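Local structure of extracellular solute-binding protein family 1 (Pseudothermotoga lettingae, 5CI5) at residues Met197-Ala202 and Lys227-Leu232; Phe93-Trp98 and Val123-Ile128; Ala319-Leu322 and Asp326-Met329; Val238-Ile243 and Asp248-Met253. The protein binds the sugar alpha-D-tagatopyranose and probably delivers it, as an extracellular solute-binding protein, to an ABC transporter. One frame throughout, in Å; residues are numbered along the deposited sequence.

Contact 1: Met197-Ala202 and Lys227-Leu232; sequences MMFLYA and KFYTDL
Helices 190-202 and 220-234 cross obliquely where Phe199 faces Tyr229, with local axes 9.9 Å apart at an angle of 135° between their N-to-C directions. The contact is a worked example of how one aromatic ring can serve as the meeting point of two helices. Phe199 reaches across with CG beside its own backbone N and anti to the carbonyl carbon (chi1 -78°), which points its ring at Phe228, Tyr229 and Leu232. Tyr229 turns an edge to one face of this ring: Tyr229 CD1 lies 3.5 Å from Phe199 CE1, nearer the rim than the centre. The pair is T-shaped (edge-to-face), with centroids 5.0 Å apart and planes at 65°. Over the same ring, Tyr229 CB adds a CH-pi contact, 4.3 Å from the Phe199 centroid. Together Phe199, Phe228 and Tyr229 make an aromatic cluster between the two helices of this solute-binding protein, to which Trp162 of helix 162-172 and His288 add their rings. Phe228 comes to the Phe199 edge instead, Phe228 CD2 standing 3.5 Å from Phe199 CE2, in an oblique pairing that is neither stacked nor edge-to-face. Leu232, one turn after Phe228, brings CD1 to 3.8 Å from Phe199 CE2, and the same methyl lies over the centre of the Phe228 ring. The hydroxyl of Tyr229 leaves this apolar group and hydrogen-bonds to the backbone O of Ser185.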
loop_
_atom_site.group_PDB
_atom_site.type_symbol
_atom_site.label_atom_id
_atom_site.label_comp_id
_atom_site.label_asym_id
_atom_site.label_seq_id
_atom_site.Cartn_x
_atom_site.Cartn_y
_atom_site.Cartn_z
HETATM N N MSE A 197 -8.548 -4.573 7.064
HETATM C CA MSE A 197 -7.805 -5.827 6.963
HETATM C C MSE A 197 -6.753 -5.954 8.049
HETATM O O MSE A 197 -6.600 -7.036 8.620
HETATM C CB MSE A 197 -7.137 -5.974 5.592
HETATM C CG MSE A 197 -8.107 -6.297 4.492
HETATM SE SE MSE A 197 -7.221 -6.458 2.749
HETATM C CE MSE A 197 -6.175 -8.088 3.122
HETATM N N MSE A 198 -6.016 -4.877 8.325
HETATM C CA MSE A 198 -5.029 -4.906 9.418
HETATM C C MSE A 198 -5.684 -5.334 10.730
HETATM O O MSE A 198 -5.142 -6.186 11.436
HETATM C CB MSE A 198 -4.338 -3.539 9.571
HETATM C CG MSE A 198 -3.413 -3.218 8.443
HETATM SE SE MSE A 198 -1.761 -4.245 8.590
HETATM C CE MSE A 198 -0.963 -3.267 10.066
ATOM N N PHE A 199 -6.853 -4.769 11.043
ATOM C CA PHE A 199 -7.538 -5.116 12.287
ATOM C C PHE A 199 -8.197 -6.515 12.232
ATOM O O PHE A 199 -8.193 -7.246 13.226
ATOM C CB PHE A 199 -8.570 -4.037 12.617
ATOM C CG PHE A 199 -7.961 -2.780 13.219
ATOM C CD1 PHE A 199 -7.039 -2.020 12.523
ATOM C CD2 PHE A 199 -8.304 -2.382 14.498
ATOM C CE1 PHE A 199 -6.496 -0.870 13.099
ATOM C CE2 PHE A 199 -7.757 -1.261 15.075
ATOM C CZ PHE A 199 -6.837 -0.506 14.374
ATOM N N LEU A 200 -8.751 -6.878 11.082
ATOM C CA LEU A 200 -9.360 -8.199 10.868
ATOM C C LEU A 200 -8.358 -9.317 11.124
ATOM O O LEU A 200 -8.635 -10.249 11.873
ATOM C CB LEU A 200 -9.877 -8.283 9.433
ATOM C CG LEU A 200 -10.422 -9.614 8.925
ATOM C CD1 LEU A 200 -11.684 -10.047 9.651
ATOM C CD2 LEU A 200 -10.658 -9.519 7.402
ATOM N N TYR A 201 -7.191 -9.217 10.491
ATOM C CA TYR A 201 -6.161 -10.225 10.650
ATOM C C TYR A 201 -5.560 -10.151 12.056
ATOM O O TYR A 201 -5.225 -11.203 12.624
ATOM C CB TYR A 201 -5.102 -10.096 9.527
ATOM C CG TYR A 201 -5.599 -10.715 8.223
ATOM C CD1 TYR A 201 -6.373 -9.985 7.318
ATOM C CD2 TYR A 201 -5.341 -12.049 7.914
ATOM C CE1 TYR A 201 -6.856 -10.553 6.163
ATOM C CE2 TYR A 201 -5.836 -12.629 6.737
ATOM C CZ TYR A 201 -6.597 -11.876 5.872
ATOM O OH TYR A 201 -7.121 -12.413 4.697
ATOM N N ALA A 202 -5.489 -8.960 12.641
ATOM C CA ALA A 202 -5.004 -8.848 14.022
ATOM C C ALA A 202 -5.970 -9.512 15.016
ATOM O O ALA A 202 -5.552 -9.931 16.081
ATOM C CB ALA A 202 -4.771 -7.385 14.394
ATOM N N LYS A 227 -15.757 -3.179 14.924
ATOM C CA LYS A 227 -16.149 -2.345 16.063
ATOM C C LYS A 227 -14.956 -1.568 16.632
ATOM O O LYS A 227 -15.070 -0.370 16.873
ATOM C CB LYS A 227 -16.792 -3.202 17.154
ATOM C CG LYS A 227 -18.171 -3.642 16.778
ATOM C CD LYS A 227 -18.928 -4.313 17.924
ATOM C CE LYS A 227 -20.353 -4.597 17.468
ATOM N NZ LYS A 227 -21.223 -5.065 18.576
ATOM N N PHE A 228 -13.788 -2.185 16.755
ATOM C CA PHE A 228 -12.660 -1.477 17.348
ATOM C C PHE A 228 -12.116 -0.427 16.401
ATOM O O PHE A 228 -11.877 0.696 16.814
ATOM C CB PHE A 228 -11.550 -2.448 17.758
ATOM C CG PHE A 228 -10.421 -1.800 18.515
ATOM C CD1 PHE A 228 -10.670 -0.888 19.536
ATOM C CD2 PHE A 228 -9.114 -2.086 18.198
ATOM C CE1 PHE A 228 -9.614 -0.306 20.245
ATOM C CE2 PHE A 228 -8.061 -1.514 18.909
ATOM C CZ PHE A 228 -8.311 -0.616 19.921
ATOM N N TYR A 229 -11.976 -0.772 15.123
ATOM C CA TYR A 229 -11.473 0.165 14.126
ATOM C C TYR A 229 -12.342 1.400 14.074
ATOM O O TYR A 229 -11.855 2.518 14.124
ATOM C CB TYR A 229 -11.420 -0.522 12.769
ATOM C CG TYR A 229 -10.763 0.262 11.650
ATOM C CD1 TYR A 229 -9.405 0.515 11.654
ATOM C CD2 TYR A 229 -11.504 0.710 10.572
ATOM C CE1 TYR A 229 -8.802 1.221 10.623
ATOM C CE2 TYR A 229 -10.906 1.409 9.525
ATOM C CZ TYR A 229 -9.551 1.646 9.546
ATOM O OH TYR A 229 -8.920 2.367 8.542
ATOM N N THR A 230 -13.653 1.201 13.993
ATOM C CA THR A 230 -14.545 2.362 13.934
ATOM C C THR A 230 -14.739 3.040 15.309
ATOM O O THR A 230 -14.881 4.265 15.347
ATOM C CB THR A 230 -15.916 1.999 13.354
ATOM O OG1 THR A 230 -16.548 0.956 14.117
ATOM C CG2 THR A 230 -15.767 1.564 11.890
ATOM N N ASP A 231 -14.709 2.277 16.405
ATOM C CA ASP A 231 -14.799 2.879 17.746
ATOM C C ASP A 231 -13.664 3.875 18.021
ATOM O O ASP A 231 -13.860 4.859 18.724
ATOM C CB ASP A 231 -14.771 1.812 18.838
ATOM C CG ASP A 231 -16.127 1.151 19.067
ATOM O OD1 ASP A 231 -17.142 1.634 18.540
ATOM O OD2 ASP A 231 -16.156 0.148 19.820
ATOM N N LEU A 232 -12.470 3.602 17.505
ATOM C CA LEU A 232 -11.350 4.509 17.681
ATOM C C LEU A 232 -11.708 5.888 17.158
ATOM O O LEU A 232 -11.342 6.909 17.737
ATOM C CB LEU A 232 -10.097 3.973 16.979
ATOM C CG LEU A 232 -9.427 2.830 17.727
ATOM C CD1 LEU A 232 -8.484 2.087 16.800
ATOM C CD2 LEU A 232 -8.681 3.290 18.968
#

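Contact 2: Phe93-Trp98 and Val123-Ile128; sequences FAEKGW and VTYKKI
The Tyr125 ring is covered on both faces: backbone of Ala94 and Glu95 lies across one, and CG of its neighbour Lys126 sits over the centre of the other. On the first face Glu95 CA makes a CH-pi contact, 3.9 Å from the Tyr125 ring centroid and 19° off the ring normal. The Glu95 side chain continues along the ring toward its phenolic end, with Glu95 CB 3.7 Å from Tyr125 CE1 and Glu95 CG 3.4 Å from Tyr125 OH. Its chain then bends at chi2 (-84°), carrying the carboxylate away from the ring. At the root of the tyrosine, Ala94 CB meets Tyr125 CB at 3.7 Å. Tyr125 has CG anti to the backbone N (chi1 172°), which lays its ring against the backbone at Ala94 and Glu95. Helix 89-95 closes in a Schellman motif, with Trp98 N bonded to Phe93 O, Gly97 N to Ala94 O, and Gly97 at positive phi. Tyr125 itself opens a type I' turn to Ile128, the hairpin joining strands 124-125 and 128-138; Tyr130 of the latter touches both Ala94 and Tyr125. No hydrogen bond links the two segments, and the helix end and hairpin therefore meet through van der Waals and CH-pi contact, Ala94 CB and the aliphatic part of Glu95 supplying the apolar surface.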
loop_
_atom_site.group_PDB
_atom_site.type_symbol
_atom_site.label_atom_id
_atom_site.label_comp_id
_atom_site.label_asym_id
_atom_site.label_seq_id
_atom_site.Cartn_x
_atom_site.Cartn_y
_atom_site.Cartn_z
ATOM N N PHE A 93 -6.724 -6.903 -14.484
ATOM C CA PHE A 93 -6.496 -6.463 -15.866
ATOM C C PHE A 93 -6.138 -7.626 -16.784
ATOM O O PHE A 93 -6.559 -7.656 -17.945
ATOM C CB PHE A 93 -5.374 -5.417 -15.949
ATOM C CG PHE A 93 -5.594 -4.175 -15.105
ATOM C CD1 PHE A 93 -6.857 -3.749 -14.729
ATOM C CD2 PHE A 93 -4.500 -3.438 -14.698
ATOM C CE1 PHE A 93 -7.010 -2.609 -13.938
ATOM C CE2 PHE A 93 -4.643 -2.299 -13.932
ATOM C CZ PHE A 93 -5.915 -1.883 -13.564
ATOM N N ALA A 94 -5.365 -8.589 -16.268
ATOM C CA ALA A 94 -4.891 -9.721 -17.069
ATOM C C ALA A 94 -6.053 -10.604 -17.517
ATOM O O ALA A 94 -6.043 -11.146 -18.613
ATOM C CB ALA A 94 -3.871 -10.554 -16.272
ATOM N N GLU A 95 -7.047 -10.730 -16.651
ATOM C CA GLU A 95 -8.212 -11.571 -16.910
ATOM C C GLU A 95 -8.983 -11.070 -18.125
ATOM O O GLU A 95 -9.612 -11.853 -18.853
ATOM C CB GLU A 95 -9.116 -11.623 -15.683
ATOM C CG GLU A 95 -10.267 -12.644 -15.811
ATOM C CD GLU A 95 -11.482 -12.135 -16.549
ATOM O OE1 GLU A 95 -11.749 -10.919 -16.511
ATOM O OE2 GLU A 95 -12.179 -12.956 -17.208
ATOM N N LYS A 96 -8.906 -9.765 -18.367
ATOM C CA LYS A 96 -9.610 -9.140 -19.466
ATOM C C LYS A 96 -8.818 -9.140 -20.779
ATOM O O LYS A 96 -9.341 -8.735 -21.817
ATOM C CB LYS A 96 -9.973 -7.693 -19.114
ATOM C CG LYS A 96 -10.963 -7.606 -17.965
ATOM C CD LYS A 96 -11.324 -6.214 -17.607
ATOM C CE LYS A 96 -12.507 -6.209 -16.640
ATOM N NZ LYS A 96 -13.753 -6.707 -17.311
ATOM N N GLY A 97 -7.570 -9.585 -20.735
ATOM C CA GLY A 97 -6.695 -9.511 -21.891
ATOM C C GLY A 97 -6.044 -8.152 -22.096
ATOM O O GLY A 97 -5.555 -7.853 -23.168
ATOM N N TRP A 98 -6.053 -7.313 -21.064
ATOM C CA TRP A 98 -5.564 -5.943 -21.196
ATOM C C TRP A 98 -4.056 -5.826 -21.082
ATOM O O TRP A 98 -3.490 -4.767 -21.417
ATOM C CB TRP A 98 -6.206 -5.071 -20.129
ATOM C CG TRP A 98 -7.655 -4.752 -20.342
ATOM C CD1 TRP A 98 -8.418 -5.006 -21.440
ATOM C CD2 TRP A 98 -8.522 -4.109 -19.392
ATOM N NE1 TRP A 98 -9.699 -4.558 -21.234
ATOM C CE2 TRP A 98 -9.788 -4.007 -19.984
ATOM C CE3 TRP A 98 -8.346 -3.625 -18.091
ATOM C CZ2 TRP A 98 -10.878 -3.407 -19.332
ATOM C CZ3 TRP A 98 -9.425 -3.017 -17.451
ATOM C CH2 TRP A 98 -10.677 -2.938 -18.069
ATOM N N VAL A 123 1.150 -10.758 -9.104
ATOM C CA VAL A 123 1.133 -10.303 -10.495
ATOM C C VAL A 123 0.907 -11.466 -11.463
ATOM O O VAL A 123 1.194 -11.336 -12.673
ATOM C CB VAL A 123 2.437 -9.562 -10.884
ATOM C CG1 VAL A 123 2.580 -8.253 -10.109
ATOM C CG2 VAL A 123 3.680 -10.454 -10.674
ATOM N N THR A 124 0.358 -12.566 -10.936
ATOM C CA THR A 124 0.147 -13.791 -11.693
ATOM C C THR A 124 -1.342 -14.041 -11.947
ATOM O O THR A 124 -2.192 -13.857 -11.063
ATOM C CB THR A 124 0.789 -14.999 -10.960
ATOM O OG1 THR A 124 2.203 -14.817 -10.889
ATOM C CG2 THR A 124 0.511 -16.309 -11.692
ATOM N N TYR A 125 -1.644 -14.415 -13.189
ATOM C CA TYR A 125 -2.989 -14.828 -13.584
ATOM C C TYR A 125 -2.838 -16.152 -14.347
ATOM O O TYR A 125 -2.117 -16.217 -15.343
ATOM C CB TYR A 125 -3.668 -13.740 -14.452
ATOM C CG TYR A 125 -4.971 -14.188 -15.049
ATOM C CD1 TYR A 125 -6.109 -14.304 -14.257
ATOM C CD2 TYR A 125 -5.069 -14.536 -16.408
ATOM C CE1 TYR A 125 -7.322 -14.749 -14.797
ATOM C CE2 TYR A 125 -6.272 -14.983 -16.953
ATOM C CZ TYR A 125 -7.399 -15.102 -16.125
ATOM O OH TYR A 125 -8.626 -15.539 -16.592
ATOM N N LYS A 126 -3.482 -17.207 -13.863
ATOM C CA LYS A 126 -3.391 -18.545 -14.497
ATOM C C LYS A 126 -1.943 -18.947 -14.806
ATOM O O LYS A 126 -1.604 -19.411 -15.906
ATOM C CB LYS A 126 -4.254 -18.610 -15.761
ATOM C CG LYS A 126 -5.694 -18.220 -15.557
ATOM C CD LYS A 126 -6.385 -19.003 -14.457
ATOM C CE LYS A 126 -7.874 -18.672 -14.345
ATOM N NZ LYS A 126 -8.478 -19.352 -13.145
ATOM N N LYS A 127 -1.098 -18.764 -13.798
ATOM C CA LYS A 127 0.312 -19.165 -13.792
ATOM C C LYS A 127 1.166 -18.386 -14.773
ATOM O O LYS A 127 2.282 -18.778 -15.082
ATOM C CB LYS A 127 0.428 -20.670 -14.045
ATOM C CG LYS A 127 -0.391 -21.488 -13.079
ATOM C CD LYS A 127 0.085 -21.308 -11.655
ATOM C CE LYS A 127 -0.748 -22.157 -10.703
ATOM N NZ LYS A 127 -0.193 -22.146 -9.330
ATOM N N ILE A 128 0.650 -17.261 -15.248
ATOM C CA ILE A 128 1.422 -16.396 -16.119
ATOM C C ILE A 128 1.660 -15.064 -15.416
ATOM O O ILE A 128 0.742 -14.496 -14.833
ATOM C CB ILE A 128 0.710 -16.194 -17.447
ATOM C CG1 ILE A 128 0.596 -17.547 -18.177
ATOM C CG2 ILE A 128 1.456 -15.207 -18.337
ATOM C CD1 ILE A 128 -0.453 -17.577 -19.154
#

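Contact 3: Ala319-Leu322 and Asp326-Met329; sequences AEYL and DVWM
Val327 and Tyr321 meet methyl to ring, Val327 CG2 lying over one face of the tyrosine in a CH-pi contact 3.6 Å from the ring centroid and 22° off its normal. The methyl is displaced from the centre toward the phenolic end, where Val327 CG2 is 3.4 Å from Tyr321 CZ. Two torsions bring the partners together. Tyr321 sets CG anti to the backbone N (chi1 161°), swinging its ring toward the following helix. Val327 has CG1 anti to the backbone N (chi1 167°), which puts CG2 beside that N; CG2 then lies against both the ring and the backbone, 3.3 Å from Tyr321 O, and Val327 CG1 is 3.5 Å from Leu322 O. The contact illustrates a tight helix-to-helix junction: helix 312-322 stops, the chain bends, and helix 325-335 begins within a few residues, so its first turn faces the final carbonyls of the preceding helix. Both carbonyls are engaged, Tyr321 O being hydrogen-bonded to Ser324 OG and Leu322 O to Trp134 NE1. Trp328 comes in beside Leu322, its CD1 3.6 Å from Leu322 O, and its indole also meets the rings of Trp134 and Trp331. Beyond the valine, the Tyr321 hydroxyl is hydrogen-bonded to Val43 O, and its ring meets Phe47, joining the junction to helix 37-51.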
loop_
_atom_site.group_PDB
_atom_site.type_symbol
_atom_site.label_atom_id
_atom_site.label_comp_id
_atom_site.label_asym_id
_atom_site.label_seq_id
_atom_site.Cartn_x
_atom_site.Cartn_y
_atom_site.Cartn_z
ATOM N N ALA A 319 11.270 -1.006 -18.310
ATOM C CA ALA A 319 10.982 -1.772 -17.082
ATOM C C ALA A 319 12.265 -2.427 -16.538
ATOM O O ALA A 319 12.551 -2.368 -15.343
ATOM C CB ALA A 319 9.905 -2.814 -17.345
ATOM N N GLU A 320 13.034 -3.011 -17.437
ATOM C CA GLU A 320 14.303 -3.655 -17.106
ATOM C C GLU A 320 15.267 -2.662 -16.475
ATOM O O GLU A 320 15.855 -2.917 -15.413
ATOM C CB GLU A 320 14.883 -4.250 -18.387
ATOM C CG GLU A 320 16.115 -5.056 -18.280
ATOM C CD GLU A 320 16.498 -5.532 -19.668
ATOM O OE1 GLU A 320 17.115 -4.750 -20.415
ATOM O OE2 GLU A 320 16.107 -6.642 -20.035
ATOM N N TYR A 321 15.372 -1.490 -17.087
ATOM C CA TYR A 321 16.246 -0.454 -16.562
ATOM C C TYR A 321 15.776 0.014 -15.180
ATOM O O TYR A 321 16.567 0.106 -14.229
ATOM C CB TYR A 321 16.324 0.734 -17.534
ATOM C CG TYR A 321 16.831 2.011 -16.896
ATOM C CD1 TYR A 321 18.191 2.287 -16.790
ATOM C CD2 TYR A 321 15.943 2.936 -16.363
ATOM C CE1 TYR A 321 18.633 3.474 -16.184
ATOM C CE2 TYR A 321 16.378 4.105 -15.758
ATOM C CZ TYR A 321 17.714 4.368 -15.670
ATOM O OH TYR A 321 18.129 5.549 -15.048
ATOM N N LEU A 322 14.490 0.313 -15.064
ATOM C CA LEU A 322 13.953 0.813 -13.806
ATOM C C LEU A 322 14.108 -0.164 -12.641
ATOM O O LEU A 322 14.187 0.263 -11.500
ATOM C CB LEU A 322 12.489 1.174 -13.953
ATOM C CG LEU A 322 12.200 2.402 -14.807
ATOM C CD1 LEU A 322 10.734 2.568 -14.978
ATOM C CD2 LEU A 322 12.820 3.668 -14.189
ATOM N N ASP A 326 21.588 -1.019 -10.320
ATOM C CA ASP A 326 22.182 0.311 -10.168
ATOM C C ASP A 326 21.118 1.364 -9.878
ATOM O O ASP A 326 21.322 2.233 -9.034
ATOM C CB ASP A 326 22.986 0.718 -11.399
ATOM C CG ASP A 326 24.281 -0.066 -11.533
ATOM O OD1 ASP A 326 24.739 -0.639 -10.526
ATOM O OD2 ASP A 326 24.858 -0.074 -12.644
ATOM N N VAL A 327 19.983 1.273 -10.572
ATOM C CA VAL A 327 18.915 2.259 -10.408
ATOM C C VAL A 327 18.342 2.169 -9.009
ATOM O O VAL A 327 18.157 3.196 -8.349
ATOM C CB VAL A 327 17.800 2.081 -11.482
ATOM C CG1 VAL A 327 16.555 2.870 -11.136
ATOM C CG2 VAL A 327 18.333 2.501 -12.846
ATOM N N TRP A 328 18.082 0.953 -8.531
ATOM C CA TRP A 328 17.466 0.825 -7.220
ATOM C C TRP A 328 18.464 1.142 -6.104
ATOM O O TRP A 328 18.074 1.699 -5.095
ATOM C CB TRP A 328 16.835 -0.553 -7.024
ATOM C CG TRP A 328 15.358 -0.432 -7.074
ATOM C CD1 TRP A 328 14.532 -0.805 -8.113
ATOM C CD2 TRP A 328 14.509 0.144 -6.080
ATOM N NE1 TRP A 328 13.224 -0.514 -7.799
ATOM C CE2 TRP A 328 13.185 0.068 -6.560
ATOM C CE3 TRP A 328 14.735 0.701 -4.828
ATOM C CZ2 TRP A 328 12.094 0.532 -5.823
ATOM C CZ3 TRP A 328 13.650 1.152 -4.096
ATOM C CH2 TRP A 328 12.350 1.081 -4.610
HETATM N N MSE A 329 19.745 0.807 -6.289
HETATM C CA MSE A 329 20.749 1.204 -5.308
HETATM C C MSE A 329 20.774 2.727 -5.152
HETATM O O MSE A 329 20.794 3.260 -4.037
HETATM C CB MSE A 329 22.138 0.694 -5.697
HETATM C CG MSE A 329 22.384 -0.728 -5.277
HETATM SE SE MSE A 329 22.494 -0.924 -3.327
HETATM C CE MSE A 329 24.408 -0.669 -3.111
#

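Contact 4: Val238-Ile243 and Asp248-Met253; sequences VSPNAI and DDYRNM
Ser239 OG donates to Pro240 O over 2.8 Å, in the carbonyl plane and on a lone pair, and it also has a hydrogen bond with Val184 N. Facing it across the contact is the hydroxyl of Tyr250, with Ser239 OG 3.3 Å from Tyr250 OH. The phenol has its own hydrogen bond to Val184 O, so the serine and the tyrosine both use the backbone of Val184, one its N and the other its O. This is a compact instance of a loop fastened to a helix through a third piece of chain. Tyr250 holds CG beside its backbone N (chi1 -62°), and its ring extends from helix 247-255 to meet Pro240 coming from the opposite direction. The proline ring packs obliquely there, Pro240 CG lying 3.6 Å from Tyr250 CE1. One turn on, the selenomethionine Met253 runs past the same proline, extended beyond CG, and places SE 4.0 Å from Pro240 CG. The phenolic end is further bordered by the loop, with Ala242 CA 3.8 Å from Tyr250 OH. In the same loop, Asn241 OD1 accepts from Ile243 N at 3.2 Å in an Asx turn within the connection from helix 220-234 to helix 247-255. On the helix itself Arg251 NH1 and Asp248 OD1 form a 2.8 Å salt bridge, while Asp248 OD2 accepts from the ligand-pocket residue Gln32. The chemistry implies a division of labour: proline and selenomethionine supply apolar contact, whereas Val184 takes the Tyr250 hydroxyl, and Val184 and Pro240 together hold Ser239 OG, which should fix how the tyrosine's end lies.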
loop_
_atom_site.group_PDB
_atom_site.type_symbol
_atom_site.label_atom_id
_atom_site.label_comp_id
_atom_site.label_asym_id
_atom_site.label_seq_id
_atom_site.Cartn_x
_atom_site.Cartn_y
_atom_site.Cartn_z
ATOM N N VAL A 238 -10.146 9.369 18.967
ATOM C CA VAL A 238 -8.699 9.598 18.951
ATOM C C VAL A 238 -8.140 9.917 17.559
ATOM O O VAL A 238 -6.933 10.091 17.388
ATOM C CB VAL A 238 -7.931 8.393 19.528
ATOM C CG1 VAL A 238 -8.259 8.244 21.009
ATOM C CG2 VAL A 238 -8.219 7.118 18.755
ATOM N N SER A 239 -9.039 10.025 16.595
ATOM C CA SER A 239 -8.716 10.261 15.191
ATOM C C SER A 239 -9.301 11.569 14.673
ATOM O O SER A 239 -10.398 11.987 15.081
ATOM C CB SER A 239 -9.279 9.111 14.347
ATOM O OG SER A 239 -8.903 9.219 12.980
ATOM N N PRO A 240 -8.605 12.199 13.732
ATOM C CA PRO A 240 -9.297 13.203 12.921
ATOM C C PRO A 240 -10.469 12.541 12.189
ATOM O O PRO A 240 -10.557 11.309 12.118
ATOM C CB PRO A 240 -8.216 13.680 11.945
ATOM C CG PRO A 240 -6.933 13.306 12.588
ATOM C CD PRO A 240 -7.220 12.019 13.294
ATOM N N ASN A 241 -11.342 13.353 11.609
ATOM C CA ASN A 241 -12.544 12.855 10.959
ATOM C C ASN A 241 -12.264 11.763 9.931
ATOM O O ASN A 241 -11.774 12.035 8.839
ATOM C CB ASN A 241 -13.272 14.018 10.279
ATOM C CG ASN A 241 -14.663 13.641 9.813
ATOM O OD1 ASN A 241 -14.986 12.460 9.643
ATOM N ND2 ASN A 241 -15.496 14.649 9.594
ATOM N N ALA A 242 -12.564 10.523 10.306
ATOM C CA ALA A 242 -12.156 9.369 9.523
ATOM C C ALA A 242 -12.844 9.313 8.161
ATOM O O ALA A 242 -12.314 8.749 7.212
ATOM C CB ALA A 242 -12.428 8.082 10.295
ATOM N N ILE A 243 -14.037 9.892 8.062
ATOM C CA ILE A 243 -14.744 9.905 6.788
ATOM C C ILE A 243 -13.983 10.743 5.755
ATOM O O ILE A 243 -14.076 10.463 4.551
ATOM C CB ILE A 243 -16.200 10.434 6.971
ATOM C CG1 ILE A 243 -17.077 9.344 7.574
ATOM C CG2 ILE A 243 -16.793 10.923 5.642
ATOM C CD1 ILE A 243 -17.270 8.119 6.670
ATOM N N ASP A 248 -2.452 8.846 4.173
ATOM C CA ASP A 248 -1.517 9.795 3.587
ATOM C C ASP A 248 -1.717 11.172 4.226
ATOM O O ASP A 248 -0.741 11.861 4.532
ATOM C CB ASP A 248 -1.675 9.860 2.079
ATOM C CG ASP A 248 -1.401 8.526 1.408
ATOM O OD1 ASP A 248 -0.393 7.891 1.786
ATOM O OD2 ASP A 248 -2.146 8.127 0.476
ATOM N N ASP A 249 -2.975 11.541 4.462
ATOM C CA ASP A 249 -3.302 12.741 5.217
ATOM C C ASP A 249 -2.688 12.674 6.623
ATOM O O ASP A 249 -2.068 13.634 7.106
ATOM C CB ASP A 249 -4.817 12.908 5.307
ATOM C CG ASP A 249 -5.480 12.906 3.959
ATOM O OD1 ASP A 249 -4.994 13.643 3.081
ATOM O OD2 ASP A 249 -6.464 12.153 3.764
ATOM N N TYR A 250 -2.822 11.519 7.261
ATOM C CA TYR A 250 -2.305 11.359 8.625
ATOM C C TYR A 250 -0.781 11.470 8.659
ATOM O O TYR A 250 -0.233 11.982 9.639
ATOM C CB TYR A 250 -2.778 10.039 9.230
ATOM C CG TYR A 250 -4.289 9.952 9.361
ATOM C CD1 TYR A 250 -5.035 11.060 9.750
ATOM C CD2 TYR A 250 -4.983 8.768 9.073
ATOM C CE1 TYR A 250 -6.407 10.982 9.874
ATOM C CE2 TYR A 250 -6.350 8.692 9.178
ATOM C CZ TYR A 250 -7.065 9.805 9.581
ATOM O OH TYR A 250 -8.420 9.767 9.725
ATOM N N ARG A 251 -0.091 10.984 7.626
ATOM C CA ARG A 251 1.366 11.102 7.558
ATOM C C ARG A 251 1.755 12.574 7.476
ATOM O O ARG A 251 2.699 13.023 8.128
ATOM C CB ARG A 251 1.936 10.335 6.355
ATOM C CG ARG A 251 3.436 10.389 6.237
ATOM C CD ARG A 251 3.932 9.813 4.911
ATOM N NE ARG A 251 3.444 10.573 3.766
ATOM C CZ ARG A 251 2.526 10.142 2.894
ATOM N NH1 ARG A 251 1.972 8.934 2.983
ATOM N NH2 ARG A 251 2.176 10.929 1.892
ATOM N N ASN A 252 1.031 13.338 6.665
ATOM C CA ASN A 252 1.326 14.752 6.560
ATOM C C ASN A 252 1.020 15.497 7.862
ATOM O O ASN A 252 1.750 16.399 8.253
ATOM C CB ASN A 252 0.571 15.334 5.365
ATOM C CG ASN A 252 1.234 14.959 4.046
ATOM O OD1 ASN A 252 2.433 15.129 3.901
ATOM N ND2 ASN A 252 0.469 14.395 3.114
HETATM N N MSE A 253 -0.019 15.075 8.569
HETATM C CA MSE A 253 -0.345 15.672 9.859
HETATM C C MSE A 253 0.684 15.250 10.889
HETATM O O MSE A 253 1.037 16.033 11.793
HETATM C CB MSE A 253 -1.744 15.270 10.302
HETATM C CG MSE A 253 -2.828 15.816 9.387
HETATM SE SE MSE A 253 -4.572 15.161 9.887
HETATM C CE MSE A 253 -5.584 15.788 8.355
#

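Contacts 1 and 4 adjoin: their centres are 16 Å apart, and Leu232 O and Val238 N, 3.0 Å apart, form a probable hydrogen bond where helix 220-234 gives way to the loop of contact 4. Contacts 2 and 3 do not touch, with centres 24 Å apart and nearest atoms about 12 Å. Contact 3 lies across the chain's centre from both contact 1 and contact 4, their centres 37 Å and 34 Å away respectively. The bound tagatose is about 10 Å from the side chain of Trp328, about 12 Å from that of Tyr229 and about 13 Å from that of Tyr250, placing contacts 1, 3 and 4 outside the pocket's first shell.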